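Local coordinates for protein glycoside hydrolase family 31 (Trueperella pyogenes, PDB 5I0F) that probably hydrolyses the cyclic glucan cycloalternan through a covalent glycosyl-enzyme intermediate, as a retaining alpha-glycosidase of family GH31, at residues 561-566 with 576-581; 567-572 with 606-611. All coordinates share one frame; numbering follows the deposited sequence.

Interaction 1: 561-566 with 576-581. With BGC (beta-D-glucopyranose), chain C.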
# COMPACT_ATOMS: atom_id res chain seq x y z
N ASP A 561 5.51 -9.21 -7.03
CA ASP A 561 6.88 -9.65 -7.32
C ASP A 561 6.90 -11.17 -7.23
O ASP A 561 6.92 -11.73 -6.14
CB ASP A 561 7.85 -9.11 -6.29
CG ASP A 561 7.89 -7.58 -6.22
OD1 ASP A 561 7.50 -6.85 -7.18
OD2 ASP A 561 8.34 -7.13 -5.16
N LEU A 562 6.85 -11.86 -8.35
CA LEU A 562 6.67 -13.31 -8.27
C LEU A 562 7.85 -13.95 -7.52
O LEU A 562 8.99 -13.60 -7.75
CB LEU A 562 6.44 -13.94 -9.67
CG LEU A 562 7.59 -13.94 -10.67
CD1 LEU A 562 8.49 -15.17 -10.55
CD2 LEU A 562 7.05 -13.86 -12.09
N ALA A 563 7.52 -14.84 -6.56
CA ALA A 563 8.47 -15.51 -5.71
C ALA A 563 9.24 -14.63 -4.73
O ALA A 563 10.21 -15.09 -4.13
CB ALA A 563 9.41 -16.39 -6.53
N GLY A 564 8.81 -13.38 -4.55
CA GLY A 564 9.45 -12.46 -3.62
C GLY A 564 10.69 -11.74 -4.18
O GLY A 564 11.45 -12.28 -5.01
N PHE A 565 10.89 -10.51 -3.72
CA PHE A 565 12.00 -9.69 -4.21
C PHE A 565 13.19 -9.56 -3.25
O PHE A 565 14.26 -9.12 -3.69
CB PHE A 565 11.50 -8.32 -4.70
CG PHE A 565 11.62 -7.18 -3.71
CD1 PHE A 565 11.22 -7.29 -2.39
CD2 PHE A 565 12.02 -5.94 -4.17
CE1 PHE A 565 11.32 -6.20 -1.52
CE2 PHE A 565 12.10 -4.85 -3.32
CZ PHE A 565 11.75 -4.97 -1.99
N SER A 566 13.00 -9.93 -1.98
CA SER A 566 13.97 -9.64 -0.91
C SER A 566 14.70 -10.90 -0.46
O SER A 566 14.11 -11.97 -0.37
CB SER A 566 13.27 -9.00 0.28
OG SER A 566 14.16 -8.72 1.35
N ALA A 576 9.43 -21.90 -9.47
CA ALA A 576 8.58 -22.63 -10.41
C ALA A 576 7.10 -22.46 -10.15
O ALA A 576 6.35 -22.18 -11.08
CB ALA A 576 8.94 -24.10 -10.44
N ARG A 577 6.67 -22.67 -8.90
CA ARG A 577 5.24 -22.60 -8.59
C ARG A 577 4.72 -21.17 -8.71
O ARG A 577 3.62 -20.94 -9.20
CB ARG A 577 4.94 -23.14 -7.19
CG ARG A 577 5.25 -24.60 -6.94
CD ARG A 577 4.63 -25.52 -7.96
NE ARG A 577 4.62 -26.91 -7.53
CZ ARG A 577 4.21 -27.93 -8.28
NH1 ARG A 577 3.78 -27.75 -9.53
NH2 ARG A 577 4.23 -29.16 -7.77
N ALA A 578 5.53 -20.21 -8.28
CA ALA A 578 5.14 -18.81 -8.31
C ALA A 578 5.11 -18.26 -9.73
O ALA A 578 4.25 -17.44 -10.07
CB ALA A 578 6.10 -17.99 -7.46
N PHE A 579 6.06 -18.70 -10.57
CA PHE A 579 6.09 -18.27 -11.98
C PHE A 579 4.83 -18.79 -12.70
O PHE A 579 4.19 -18.05 -13.45
CB PHE A 579 7.39 -18.74 -12.65
CG PHE A 579 7.75 -17.98 -13.92
CD1 PHE A 579 7.13 -18.27 -15.13
CD2 PHE A 579 8.76 -17.02 -13.90
CE1 PHE A 579 7.48 -17.59 -16.29
CE2 PHE A 579 9.12 -16.34 -15.07
CZ PHE A 579 8.47 -16.61 -16.26
N ALA A 580 4.45 -20.04 -12.44
CA ALA A 580 3.23 -20.63 -13.01
C ALA A 580 1.98 -19.87 -12.56
O ALA A 580 1.11 -19.52 -13.36
CB ALA A 580 3.13 -22.11 -12.65
N ALA A 581 1.92 -19.55 -11.27
CA ALA A 581 0.77 -18.81 -10.75
C ALA A 581 0.67 -17.43 -11.36
O ALA A 581 -0.44 -17.01 -11.74
CB ALA A 581 0.83 -18.71 -9.24
C2 BGC C . 9.48 -0.70 -3.74
C3 BGC C . 10.50 -1.71 -4.29
C4 BGC C . 11.67 -0.95 -4.92
C5 BGC C . 12.28 0.04 -3.91
C6 BGC C . 13.30 0.92 -4.63
C1 BGC C . 9.91 0.77 -3.56
O2 BGC C . 8.40 -1.20 -2.93
O3 BGC C . 9.88 -2.58 -5.24
O4 BGC C . 12.68 -1.87 -5.38
O5 BGC C . 11.31 0.89 -3.25
O6 BGC C . 14.05 1.69 -3.70
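Ala563 and Ala578 meet methyl to methyl, CB of Ala563 lying 3.8 Å from CB of Ala578, and bring segment 561-566 against one side of helix 572-583. Closer still, the Ala578 methyl reaches 3.6 Å from Ala563 N, so the helix touches loop backbone as well as side chain. Two alanines let the chains come near, with CA atoms of Ala563 and Ala578 5.4 Å apart. Beside them the isobutyl group of Leu562 slants across Phe579. Its CD1 sits 3.8 Å from Phe579 CD2, and CD2 of Leu562 also touches that ring carbon. With chi1 at 68°, Leu562 CG lies between its own N and carbonyl carbon, which carries both methyls to Phe579 CD2. The packing is looser at the base of this side chain, where Leu562 CB stays 4.1 Å from Ala578 O, yet this flank too is buried.

The side chains that meet are apolar, and no hydrogen bond joins the segments. A type II turn from Asp561 to Gly564, closed by Gly564 N to Asp561 O, presents Leu562 and Ala563 to the helix. Past this turn the loop leaves the helix for the sugar pocket. There CE2 of Phe565 lies 3.7 Å from C3 of the bound glucose, and O4 of the sugar lies at the ring edge, in its plane; Asp532 and His591 hydrogen-bond the same sugar.

The contact thus joins the loop just after barrel strand 558-561 to the helix that follows in the TIM barrel. Phe579 also packs on Tyr625 and Thr626 of helix 617-646, and Ala581 touches Phe540 of helix 537-551.

Interaction 2: 567-572 with 606-611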
# COMPACT_ATOMS: atom_id res chain seq x y z
N GLY A 567 15.98 -10.75 -0.16
CA GLY A 567 16.82 -11.85 0.33
C GLY A 567 17.43 -12.67 -0.78
O GLY A 567 17.30 -12.34 -1.97
N PRO A 568 18.14 -13.75 -0.41
CA PRO A 568 18.65 -14.69 -1.40
C PRO A 568 17.56 -15.08 -2.41
O PRO A 568 16.38 -15.02 -2.09
CB PRO A 568 19.07 -15.89 -0.55
CG PRO A 568 19.49 -15.28 0.74
CD PRO A 568 18.53 -14.14 0.96
N VAL A 569 17.95 -15.45 -3.63
CA VAL A 569 16.94 -15.88 -4.61
C VAL A 569 16.03 -17.00 -4.03
O VAL A 569 16.47 -17.80 -3.21
CB VAL A 569 17.56 -16.33 -5.95
CG1 VAL A 569 18.39 -15.21 -6.58
CG2 VAL A 569 18.41 -17.58 -5.80
N PRO A 570 14.75 -17.04 -4.47
CA PRO A 570 13.88 -18.11 -4.03
C PRO A 570 14.43 -19.47 -4.43
O PRO A 570 15.10 -19.58 -5.45
CB PRO A 570 12.57 -17.82 -4.79
CG PRO A 570 12.98 -17.02 -5.95
CD PRO A 570 14.08 -16.15 -5.42
N GLU A 571 14.17 -20.47 -3.60
CA GLU A 571 14.51 -21.87 -3.94
C GLU A 571 13.81 -22.23 -5.25
O GLU A 571 12.75 -21.65 -5.57
CB GLU A 571 14.08 -22.83 -2.81
CG GLU A 571 12.58 -23.16 -2.75
CD GLU A 571 12.23 -24.31 -1.80
OE1 GLU A 571 11.29 -24.18 -0.98
OE2 GLU A 571 12.89 -25.38 -1.90
N ALA A 572 14.37 -23.19 -5.98
CA ALA A 572 13.90 -23.46 -7.35
C ALA A 572 12.41 -23.79 -7.38
O ALA A 572 11.70 -23.31 -8.24
CB ALA A 572 14.70 -24.62 -7.98
N PRO A 606 15.09 -15.74 -14.74
CA PRO A 606 15.10 -17.20 -14.76
C PRO A 606 16.49 -17.80 -14.74
O PRO A 606 16.74 -18.80 -14.04
CB PRO A 606 14.35 -17.52 -16.06
CG PRO A 606 13.41 -16.38 -16.24
CD PRO A 606 14.17 -15.18 -15.76
N TRP A 607 17.41 -17.15 -15.45
CA TRP A 607 18.82 -17.58 -15.54
C TRP A 607 19.61 -17.39 -14.24
O TRP A 607 20.37 -18.29 -13.87
CB TRP A 607 19.57 -16.93 -16.75
CG TRP A 607 19.21 -15.50 -17.04
CD1 TRP A 607 19.85 -14.39 -16.60
CD2 TRP A 607 18.09 -15.05 -17.80
NE1 TRP A 607 19.20 -13.27 -17.05
CE2 TRP A 607 18.12 -13.65 -17.79
CE3 TRP A 607 17.08 -15.71 -18.51
CZ2 TRP A 607 17.16 -12.89 -18.45
CZ3 TRP A 607 16.14 -14.96 -19.16
CH2 TRP A 607 16.19 -13.56 -19.14
N ASN A 608 19.45 -16.25 -13.56
CA ASN A 608 20.14 -16.10 -12.27
C ASN A 608 19.63 -17.07 -11.21
O ASN A 608 20.42 -17.72 -10.50
CB ASN A 608 20.07 -14.67 -11.72
CG ASN A 608 20.97 -14.48 -10.52
OD1 ASN A 608 22.17 -14.79 -10.59
ND2 ASN A 608 20.41 -14.03 -9.41
N VAL A 609 18.31 -17.25 -11.16
CA VAL A 609 17.73 -18.19 -10.20
C VAL A 609 18.21 -19.61 -10.52
O VAL A 609 18.60 -20.35 -9.60
CB VAL A 609 16.19 -18.07 -10.10
CG1 VAL A 609 15.64 -19.05 -9.08
CG2 VAL A 609 15.77 -16.64 -9.70
N ALA A 610 18.21 -19.98 -11.80
CA ALA A 610 18.71 -21.29 -12.23
C ALA A 610 20.16 -21.47 -11.80
O ALA A 610 20.52 -22.54 -11.27
CB ALA A 610 18.58 -21.47 -13.73
N GLU A 611 20.98 -20.44 -12.02
CA GLU A 611 22.40 -20.49 -11.65
C GLU A 611 22.58 -20.68 -10.14
O GLU A 611 23.31 -21.59 -9.72
CB GLU A 611 23.14 -19.23 -12.13
CG GLU A 611 24.57 -19.00 -11.61
CD GLU A 611 25.55 -20.10 -11.99
OE1 GLU A 611 25.42 -20.69 -13.09
OE2 GLU A 611 26.49 -20.37 -11.18
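Val569 is the first residue of loop 567-572 to reach helix 606-613, after Gly567 has tied its carbonyl O to Arg604 NH1. One methyl, CG1, comes 3.7 Å from Asn608 ND2, and the Val569 side chain meets the amide at a slant. This is a van der Waals contact, since a methyl cannot accept a hydrogen bond; ND2 instead bonds to the carbonyls of Leu601 and Asp603, while OD1 takes Gln612 NE2. Such bonds at both ends of the amide fix its orientation. Lower on the side chain, Val569 CB lies 4.2 Å from Val609 CG2, a looser approach, and the CA atoms of Val569 and Val609 are 6.1 Å apart.

At Pro570 the backbone takes over: its carbonyl O rests 3.7 Å from CG1 of Val609, a branch placed anti to the backbone N (chi1 -179°). The contact buries this oxygen, for which the model holds no hydrogen-bond partner; the valine methyl packs against it without supplying one. Glu571, whose CB points away from helix 606-613, occupies the N-cap position of the next helix and bonds Trp537 NE1 through OE1. Ala572 opens that helix beside Thr613.

This contact, which has no hydrogen bond between the segments, passes the extended lead-in to helix 572-583 across the side of the short helix 606-613, both following barrel strands. Tyr575 of helix 572-583 touches Pro570, Pro606 and Val609, while Leu618 of helix 617-646 meets Val609 and Ala572.

In the fold
From the N-terminal side, the chain leaves barrel strand 558-561, enters segment 561-566 and runs directly into 567-572 before helix 572-583 begins. Interaction 1 closes a short loop back onto that helix, within a single beta-alpha unit of the TIM barrel. Interaction 2 starts inside this loop and closes beyond it, after the chain has passed through strand 587-590, so the two contacts cross rather than nest. Their centres are 10 Å apart, and they touch where Ala563 O packs 3.7 Å from Pro570 CB. Together they fasten the loop after the seventh barrel strand to its own helix and to helix 606-613 after the eighth.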